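Local coordinates for protein restriction endonuclease R.BpuJI (Bacillus pumilus, PDB 2VLA) that recognises a specific DNA sequence through the N-terminal domain described here and, as a restriction endonuclease, probably cleaves DNA by means of the full-length enzyme, at residues Y140-L145 / N241-F246; N151-S156 / E186-D191. All coordinates share one frame; numbering follows the deposited sequence. Where two conformers were deposited one is given.

Interaction 1 of 2, residues Y140-L145 / N241-F246; sequences YILQVL and NYIAQF
Gln143 and Ala244 mark the closest backbone approach, their CA atoms 5.1 Å apart, where helix 137-150 meets helix 237-244. In the second segment Phe246 N bonds back to Ile243 O, three residues earlier, whereas 140-145 keeps regular helical bonding throughout. The small Ala244, its CB directed at helix 137-150, is consistent with so close an approach, and its methyl fits between two side chains. Leu142 CB lies 3.9 Å from Ala244 CB, and Gln143 OE1 comes within 3.7 Å of that same methyl. The amide reaches it because the glutamine bends at chi2 (69°), folding its end toward the second helix. Further along, the Leu142 and Ile243 side chains cross obliquely, and the leucine branch CD1 rests 3.7 Å from Ile243 CG2. The order of helices and strands here is consistent with a winged helix-turn-helix, in which helix 137-150 would be the first helix and strands 223-225 and 230-232 the wing hairpin; Leu142 also touches Leu232 of that hairpin. Helix 237-244 follows the hairpin and packs back on helix 137-150, where Ala244 meets Leu146 and Ile243 meets Pro139. Gln143, besides meeting Ala244, touches Trp247 in the loop that follows and Pro177 at the start of helix 177-189.

Interaction 2 of 2, residues N151-S156 / E186-D191; sequences NNIQLS and EDRSND
Arg188 spans the gap between the end of helix 177-189 and the loop 151-156, and its guanidinium carries the whole contact; even the nearest CA atoms, those of Ile153 and Arg188, are 10.7 Å apart. Its chain runs fully extended from CG to NE (chi2 -178°), which delivers the flat group edge-on to the carbonyl of Gln154. There NH2 donates a short, fairly straight hydrogen bond to Gln154 O (2.8 Å, 164° at the hydrogen), with the oxygen lying in the guanidinium plane, while NH1 adds a weak bond of 3.3 Å to the same Gln154 O. Apolar atoms pack close about this grip: Ile153 CD1 sits over one face, Ile153 CB is 3.9 Å from Arg188 NH1, and the Leu155 side chain crosses the arginine at about a right angle to bring CD2 3.9 Å from Arg188 NH2. The other side is looser and wet. A water accepts from Gln154 N (2.9 Å) and weakly from Arg188 NH1, while the exposed Gln154 side chain starts away from the helix. NH2 also forms a salt bridge with Asp159 in helix 157-165, whose start Ser156 OG caps. Schellman motifs at Asn152 and Asp191 end helices 137-150 and 177-189; the loop leads from helix 137-150 into helix 157-165 and lies against helix 177-189, Ile153 touching Ile185 and Leu155 touching Ile184, with Leu155 bonded through its backbone to Val230 of strand 230-232.

Both contacts draw on helix 137-150 and what follows it, in what appears to be one winged-helix unit, yet they differ in character. Interaction 1 is buried helix-to-helix packing, made by aliphatic groups and one glutamine, whereas interaction 2 lies nearer the surface and depends on a single long arginine, a backbone carbonyl and a water. Their centres are 19 Å apart, but they meet directly: Val144 CG1 packs 3.6 Å from Leu155 CD1, so the leucine beside the arginine in 151-156 reaches the face of the helix turned from 241-246. Strand 230-232 links them too, touching Leu142 and pairing with Leu155.

Interaction 1 of 2, residues Y140-L145 / N241-F246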
ATOM      1  N   TYR A 140       1.823   9.394  -6.958  1.00 10.18           N
ATOM      2  CA  TYR A 140       1.735   9.278  -8.378  1.00 10.40           C
ATOM      3  C   TYR A 140       0.265   9.176  -8.859  1.00 10.02           C
ATOM      4  O   TYR A 140      -0.157   9.849  -9.787  1.00 10.42           O
ATOM      5  CB  TYR A 140       2.565   8.092  -8.887  1.00 10.90           C
ATOM      6  CG  TYR A 140       2.808   8.139 -10.372  1.00 10.30           C
ATOM      7  CD1 TYR A 140       1.890   7.616 -11.244  1.00 10.75           C
ATOM      8  CD2 TYR A 140       3.950   8.775 -10.914  1.00 11.55           C
ATOM      9  CE1 TYR A 140       2.067   7.676 -12.569  1.00 12.24           C
ATOM     10  CE2 TYR A 140       4.126   8.833 -12.254  1.00 12.95           C
ATOM     11  CZ  TYR A 140       3.189   8.292 -13.091  1.00 12.06           C
ATOM     12  OH  TYR A 140       3.302   8.320 -14.456  1.00 12.67           O
ATOM     13  N   ILE A 141      -0.520   8.298  -8.206  1.00 10.06           N
ATOM     14  CA  ILE A 141      -1.953   8.136  -8.546  1.00 10.20           C
ATOM     15  C   ILE A 141      -2.681   9.466  -8.407  1.00 10.46           C
ATOM     16  O   ILE A 141      -3.442   9.875  -9.286  1.00 10.54           O
ATOM     17  CB  ILE A 141      -2.635   7.072  -7.647  1.00 11.14           C
ATOM     18  CG1 ILE A 141      -2.158   5.672  -8.013  1.00 12.15           C
ATOM     19  CG2 ILE A 141      -4.166   7.150  -7.771  1.00 11.93           C
ATOM     20  CD1 ILE A 141      -2.343   4.666  -6.897  1.00 15.64           C
ATOM     21  N   LEU A 142      -2.439  10.156  -7.300  1.00 10.56           N
ATOM     22  CA  LEU A 142      -3.092  11.415  -7.072  1.00 10.81           C
ATOM     23  C   LEU A 142      -2.728  12.440  -8.191  1.00 11.08           C
ATOM     24  O   LEU A 142      -3.586  13.159  -8.678  1.00 11.17           O
ATOM     25  CB  LEU A 142      -2.698  11.962  -5.702  1.00 10.86           C
ATOM     26  CG  LEU A 142      -3.344  11.206  -4.518  1.00 10.92           C
ATOM     27  CD1 LEU A 142      -2.766  11.784  -3.237  1.00 13.51           C
ATOM     28  CD2 LEU A 142      -4.913  11.302  -4.531  1.00 11.89           C
ATOM     29  N   GLN A 143      -1.452  12.488  -8.602  1.00 11.08           N
ATOM     30  CA  GLN A 143      -1.090  13.375  -9.678  1.00 10.94           C
ATOM     31  C   GLN A 143      -1.718  12.984 -11.022  1.00 10.63           C
ATOM     32  O   GLN A 143      -2.131  13.840 -11.789  1.00 11.74           O
ATOM     33  CB  GLN A 143       0.429  13.469  -9.810  1.00 11.69           C
ATOM     34  CG  GLN A 143       0.913  14.510 -10.850  1.00 12.38           C
ATOM     35  CD  GLN A 143       0.650  15.930 -10.420  1.00 14.27           C
ATOM     36  OE1 GLN A 143       0.428  16.207  -9.258  1.00 16.34           O
ATOM     37  NE2 GLN A 143       0.827  16.855 -11.349  1.00 21.88           N
ATOM     38  N   VAL A 144      -1.799  11.681 -11.298  1.00 10.90           N
ATOM     39  CA  VAL A 144      -2.481  11.216 -12.506  1.00 10.66           C
ATOM     40  C   VAL A 144      -3.969  11.681 -12.492  1.00 10.97           C
ATOM     41  O   VAL A 144      -4.487  12.173 -13.484  1.00 10.94           O
ATOM     42  CB  VAL A 144      -2.399   9.677 -12.623  1.00 11.50           C
ATOM     43  CG1 VAL A 144      -3.408   9.125 -13.658  1.00 12.63           C
ATOM     44  CG2 VAL A 144      -0.989   9.235 -12.976  1.00 12.45           C
ATOM     45  N   LEU A 145      -4.620  11.552 -11.335  1.00 10.67           N
ATOM     46  CA  LEU A 145      -6.025  11.964 -11.222  1.00 10.29           C
ATOM     47  C   LEU A 145      -6.180  13.488 -11.381  1.00 11.23           C
ATOM     48  O   LEU A 145      -7.128  13.958 -12.034  1.00 11.47           O
ATOM     49  CB  LEU A 145      -6.609  11.492  -9.886  1.00 11.38           C
ATOM     50  CG  LEU A 145      -6.815   9.973  -9.763  1.00 11.23           C
ATOM     51  CD1 LEU A 145      -7.150   9.621  -8.331  1.00 13.06           C
ATOM     52  CD2 LEU A 145      -7.906   9.477 -10.719  1.00 14.22           C
ATOM     53  N   ASN A 241      -3.155  17.799  -2.658  1.00 15.31           N
ATOM     54  CA  ASN A 241      -2.054  18.513  -3.284  1.00 15.52           C
ATOM     55  C   ASN A 241      -0.703  18.258  -2.581  1.00 17.46           C
ATOM     56  O   ASN A 241       0.336  18.090  -3.249  1.00 17.50           O
ATOM     57  CB  ASN A 241      -2.364  20.000  -3.382  1.00 19.22           C
ATOM     58  CG  ASN A 241      -3.139  20.350  -4.648  1.00 19.17           C
ATOM     59  OD1 ASN A 241      -2.672  20.116  -5.759  1.00 24.30           O
ATOM     60  ND2 ASN A 241      -4.330  20.894  -4.482  1.00 32.11           N
ATOM     61  N   TYR A 242      -0.705  18.227  -1.269  1.00 16.77           N
ATOM     62  CA  TYR A 242       0.504  17.963  -0.541  1.00 17.43           C
ATOM     63  C   TYR A 242       1.107  16.612  -0.946  1.00 15.04           C
ATOM     64  O   TYR A 242       2.294  16.534  -1.296  1.00 18.69           O
ATOM     65  CB  TYR A 242       0.256  18.015   0.966  1.00 18.02           C
ATOM     66  CG  TYR A 242       1.454  17.601   1.780  1.00 15.92           C
ATOM     67  CD1 TYR A 242       2.578  18.449   1.912  1.00 19.91           C
ATOM     68  CD2 TYR A 242       1.508  16.337   2.358  1.00 20.91           C
ATOM     69  CE1 TYR A 242       3.668  18.061   2.669  1.00 16.35           C
ATOM     70  CE2 TYR A 242       2.588  15.941   3.123  1.00 18.34           C
ATOM     71  CZ  TYR A 242       3.686  16.789   3.246  1.00 19.66           C
ATOM     72  OH  TYR A 242       4.767  16.390   3.984  1.00 20.81           O
ATOM     73  N   ILE A 243       0.286  15.564  -0.951  1.00 14.51           N
ATOM     74  CA  ILE A 243       0.790  14.269  -1.226  1.00 13.15           C
ATOM     75  C   ILE A 243       1.144  14.121  -2.703  1.00 12.49           C
ATOM     76  O   ILE A 243       2.153  13.509  -3.041  1.00 12.84           O
ATOM     77  CB  ILE A 243      -0.228  13.172  -0.777  1.00 13.30           C
ATOM     78  CG1 ILE A 243      -0.458  13.276   0.735  1.00 16.99           C
ATOM     79  CG2 ILE A 243       0.263  11.791  -1.148  1.00 14.96           C
ATOM     80  CD1 ILE A 243      -1.591  12.386   1.259  1.00 18.82           C
ATOM     81  N   ALA A 244       0.295  14.653  -3.584  1.00 12.96           N
ATOM     82  CA  ALA A 244       0.531  14.538  -5.036  1.00 11.97           C
ATOM     83  C   ALA A 244       1.887  15.110  -5.434  1.00 11.88           C
ATOM     84  O   ALA A 244       2.499  14.638  -6.364  1.00 12.30           O
ATOM     85  CB  ALA A 244      -0.546  15.239  -5.805  1.00 12.10           C
ATOM     86  N   GLN A 245       2.339  16.124  -4.701  0.50 12.68           N
ATOM     87  CA  GLN A 245       3.573  16.847  -5.065  0.50 12.18           C
ATOM     88  C   GLN A 245       4.827  15.996  -4.916  0.50 13.73           C
ATOM     89  O   GLN A 245       5.874  16.357  -5.422  0.50 14.18           O
ATOM     90  CB  GLN A 245       3.696  18.142  -4.248  0.50 14.26           C
ATOM     91  CG  GLN A 245       2.898  19.285  -4.852  0.50 15.43           C
ATOM     92  CD  GLN A 245       2.605  20.400  -3.874  0.50 16.24           C
ATOM     93  OE1 GLN A 245       3.080  20.393  -2.737  0.50 18.27           O
ATOM     94  NE2 GLN A 245       1.807  21.367  -4.310  0.50 16.89           N
ATOM     95  N   PHE A 246       4.708  14.845  -4.269  1.00 12.28           N
ATOM     96  CA  PHE A 246       5.813  13.903  -4.164  1.00 11.73           C
ATOM     97  C   PHE A 246       5.878  12.895  -5.323  1.00 11.87           C
ATOM     98  O   PHE A 246       6.699  11.983  -5.299  1.00 12.67           O
ATOM     99  CB  PHE A 246       5.755  13.152  -2.824  1.00 11.88           C
ATOM    100  CG  PHE A 246       5.938  14.029  -1.638  1.00 12.29           C
ATOM    101  CD1 PHE A 246       4.879  14.751  -1.121  1.00 13.08           C
ATOM    102  CD2 PHE A 246       7.197  14.177  -1.056  1.00 13.89           C
ATOM    103  CE1 PHE A 246       5.041  15.560  -0.029  1.00 14.75           C
ATOM    104  CE2 PHE A 246       7.380  15.003   0.030  1.00 14.87           C
ATOM    105  CZ  PHE A 246       6.315  15.727   0.531  1.00 15.37           C
TER

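Interaction 2 of 2, residues N151-S156 / E186-D191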
ATOM      1  N   ASN A 151      -7.277  17.892 -17.755  1.00 15.29           N
ATOM      2  CA  ASN A 151      -7.471  17.618 -19.148  1.00 15.66           C
ATOM      3  C   ASN A 151      -8.899  17.127 -19.450  1.00 17.06           C
ATOM      4  O   ASN A 151      -9.164  16.565 -20.520  1.00 18.15           O
ATOM      5  CB  ASN A 151      -6.446  16.589 -19.615  1.00 17.14           C
ATOM      6  CG  ASN A 151      -5.088  17.183 -19.795  1.00 19.11           C
ATOM      7  OD1 ASN A 151      -4.799  17.757 -20.837  1.00 22.12           O
ATOM      8  ND2 ASN A 151      -4.262  17.117 -18.768  1.00 18.16           N
ATOM      9  N   ASN A 152      -9.804  17.341 -18.499  1.00 16.12           N
ATOM     10  CA  ASN A 152     -11.224  17.109 -18.710  1.00 17.75           C
ATOM     11  C   ASN A 152     -11.562  15.677 -19.112  1.00 18.18           C
ATOM     12  O   ASN A 152     -12.481  15.444 -19.910  1.00 20.32           O
ATOM     13  CB  ASN A 152     -11.761  18.118 -19.720  1.00 19.15           C
ATOM     14  CG  ASN A 152     -11.589  19.560 -19.237  1.00 20.92           C
ATOM     15  OD1 ASN A 152     -12.029  19.904 -18.145  1.00 27.78           O
ATOM     16  ND2 ASN A 152     -10.891  20.391 -20.029  1.00 25.69           N
ATOM     17  N   ILE A 153     -10.884  14.709 -18.493  1.00 15.24           N
ATOM     18  CA  ILE A 153     -11.313  13.313 -18.579  1.00 14.65           C
ATOM     19  C   ILE A 153     -11.365  12.693 -17.194  1.00 13.36           C
ATOM     20  O   ILE A 153     -10.800  13.244 -16.228  1.00 15.41           O
ATOM     21  CB  ILE A 153     -10.415  12.454 -19.508  1.00 15.59           C
ATOM     22  CG1 ILE A 153      -9.008  12.301 -18.922  1.00 15.58           C
ATOM     23  CG2 ILE A 153     -10.361  13.062 -20.914  1.00 19.85           C
ATOM     24  CD1 ILE A 153      -8.211  11.187 -19.542  1.00 16.54           C
ATOM     25  N   GLN A 154     -12.089  11.582 -17.082  1.00 15.51           N
ATOM     26  CA  GLN A 154     -12.131  10.849 -15.844  1.00 14.66           C
ATOM     27  C   GLN A 154     -11.694   9.414 -16.088  1.00 12.93           C
ATOM     28  O   GLN A 154     -11.836   8.904 -17.190  1.00 15.78           O
ATOM     29  CB  GLN A 154     -13.540  10.890 -15.269  1.00 19.66           C
ATOM     30  CG  GLN A 154     -13.978  12.302 -14.904  1.00 24.29           C
ATOM     31  CD  GLN A 154     -15.428  12.398 -14.597  1.00 27.11           C
ATOM     32  OE1 GLN A 154     -16.274  12.050 -15.422  1.00 29.86           O
ATOM     33  NE2 GLN A 154     -15.746  12.901 -13.412  1.00 32.92           N
ATOM     34  N   LEU A 155     -11.094   8.811 -15.077  1.00 13.66           N
ATOM     35  CA  LEU A 155     -10.488   7.496 -15.200  1.00 12.41           C
ATOM     36  C   LEU A 155     -11.267   6.438 -14.446  1.00 13.45           C
ATOM     37  O   LEU A 155     -11.807   6.688 -13.369  1.00 12.96           O
ATOM     38  CB  LEU A 155      -9.061   7.520 -14.648  1.00 12.25           C
ATOM     39  CG  LEU A 155      -8.120   8.551 -15.264  1.00 14.09           C
ATOM     40  CD1 LEU A 155      -6.762   8.357 -14.682  1.00 18.57           C
ATOM     41  CD2 LEU A 155      -8.117   8.385 -16.747  1.00 15.73           C
ATOM     42  N   SER A 156     -11.252   5.238 -14.990  1.00 12.97           N
ATOM     43  CA  SER A 156     -11.830   4.084 -14.328  1.00 12.40           C
ATOM     44  C   SER A 156     -10.768   3.361 -13.524  1.00 12.44           C
ATOM     45  O   SER A 156      -9.559   3.602 -13.684  1.00 12.34           O
ATOM     46  CB  SER A 156     -12.408   3.125 -15.358  1.00 13.99           C
ATOM     47  OG  SER A 156     -11.351   2.500 -16.081  1.00 14.57           O
ATOM     48  N   GLU A 186      -5.439   9.062 -26.422  0.60 17.79           N
ATOM     49  CA  GLU A 186      -5.214   8.508 -27.762  0.60 18.78           C
ATOM     50  C   GLU A 186      -5.883   7.146 -27.909  0.60 18.99           C
ATOM     51  O   GLU A 186      -6.554   6.877 -28.912  0.60 19.26           O
ATOM     52  CB  GLU A 186      -3.724   8.386 -28.064  0.60 19.17           C
ATOM     53  CG  GLU A 186      -3.434   7.840 -29.460  0.60 22.06           C
ATOM     54  CD  GLU A 186      -1.974   7.491 -29.666  0.60 25.16           C
ATOM     55  OE1 GLU A 186      -1.168   8.414 -29.924  0.60 33.08           O
ATOM     56  OE2 GLU A 186      -1.634   6.290 -29.595  0.60 31.08           O
ATOM     57  N   ASP A 187      -5.729   6.293 -26.900  1.00 17.80           N
ATOM     58  CA  ASP A 187      -6.325   4.979 -26.946  1.00 17.68           C
ATOM     59  C   ASP A 187      -7.851   5.069 -27.063  1.00 18.96           C
ATOM     60  O   ASP A 187      -8.462   4.370 -27.877  1.00 20.55           O
ATOM     61  CB  ASP A 187      -5.926   4.177 -25.708  1.00 17.29           C
ATOM     62  CG  ASP A 187      -4.578   3.477 -25.868  1.00 18.64           C
ATOM     63  OD1 ASP A 187      -3.942   3.623 -26.950  1.00 22.75           O
ATOM     64  OD2 ASP A 187      -4.141   2.795 -24.904  1.00 19.98           O
ATOM     65  N   ARG A 188      -8.463   5.935 -26.267  1.00 19.24           N
ATOM     66  CA  ARG A 188      -9.919   6.094 -26.314  1.00 20.54           C
ATOM     67  C   ARG A 188     -10.356   6.579 -27.687  1.00 21.11           C
ATOM     68  O   ARG A 188     -11.415   6.197 -28.179  1.00 22.99           O
ATOM     69  CB  ARG A 188     -10.399   7.070 -25.248  1.00 18.60           C
ATOM     70  CG  ARG A 188     -10.273   6.546 -23.830  1.00 18.98           C
ATOM     71  CD  ARG A 188     -10.812   7.522 -22.831  1.00 15.99           C
ATOM     72  NE  ARG A 188     -10.690   7.016 -21.470  1.00 15.36           N
ATOM     73  CZ  ARG A 188     -11.069   7.678 -20.385  1.00 15.74           C
ATOM     74  NH1 ARG A 188     -11.605   8.883 -20.491  1.00 17.39           N
ATOM     75  NH2 ARG A 188     -10.893   7.138 -19.188  1.00 15.28           N
ATOM     76  N   SER A 189      -9.543   7.431 -28.301  1.00 21.26           N
ATOM     77  CA  SER A 189      -9.885   7.983 -29.622  1.00 23.33           C
ATOM     78  C   SER A 189      -9.842   6.905 -30.699  1.00 23.96           C
ATOM     79  O   SER A 189     -10.422   7.064 -31.779  1.00 26.64           O
ATOM     80  CB  SER A 189      -8.949   9.142 -29.989  1.00 25.16           C
ATOM     81  OG  SER A 189      -7.698   8.671 -30.449  1.00 26.75           O
ATOM     82  N   ASN A 190      -9.173   5.803 -30.390  1.00 22.77           N
ATOM     83  CA  ASN A 190      -9.083   4.670 -31.284  1.00 24.06           C
ATOM     84  C   ASN A 190      -9.963   3.531 -30.804  1.00 25.04           C
ATOM     85  O   ASN A 190      -9.812   2.393 -31.245  1.00 28.60           O
ATOM     86  CB  ASN A 190      -7.635   4.199 -31.383  1.00 23.17           C
ATOM     87  CG  ASN A 190      -6.773   5.148 -32.198  1.00 25.38           C
ATOM     88  OD1 ASN A 190      -7.166   5.574 -33.276  1.00 31.48           O
ATOM     89  ND2 ASN A 190      -5.595   5.479 -31.686  1.00 25.20           N
ATOM     90  N   ASP A 191     -10.868   3.847 -29.879  1.00 25.32           N
ATOM     91  CA  ASP A 191     -11.810   2.857 -29.315  1.00 25.77           C
ATOM     92  C   ASP A 191     -11.083   1.667 -28.684  1.00 26.12           C
ATOM     93  O   ASP A 191     -11.562   0.520 -28.736  1.00 29.01           O
ATOM     94  CB  ASP A 191     -12.793   2.385 -30.384  1.00 29.24           C
ATOM     95  CG  ASP A 191     -13.640   3.520 -30.932  1.00 37.88           C
ATOM     96  OD1 ASP A 191     -14.182   4.310 -30.124  1.00 42.95           O
ATOM     97  OD2 ASP A 191     -13.753   3.632 -32.169  1.00 50.69           O
TER
HETATM   98  O   HOH W   1     -13.632  10.876 -19.431  1.00 20.29           O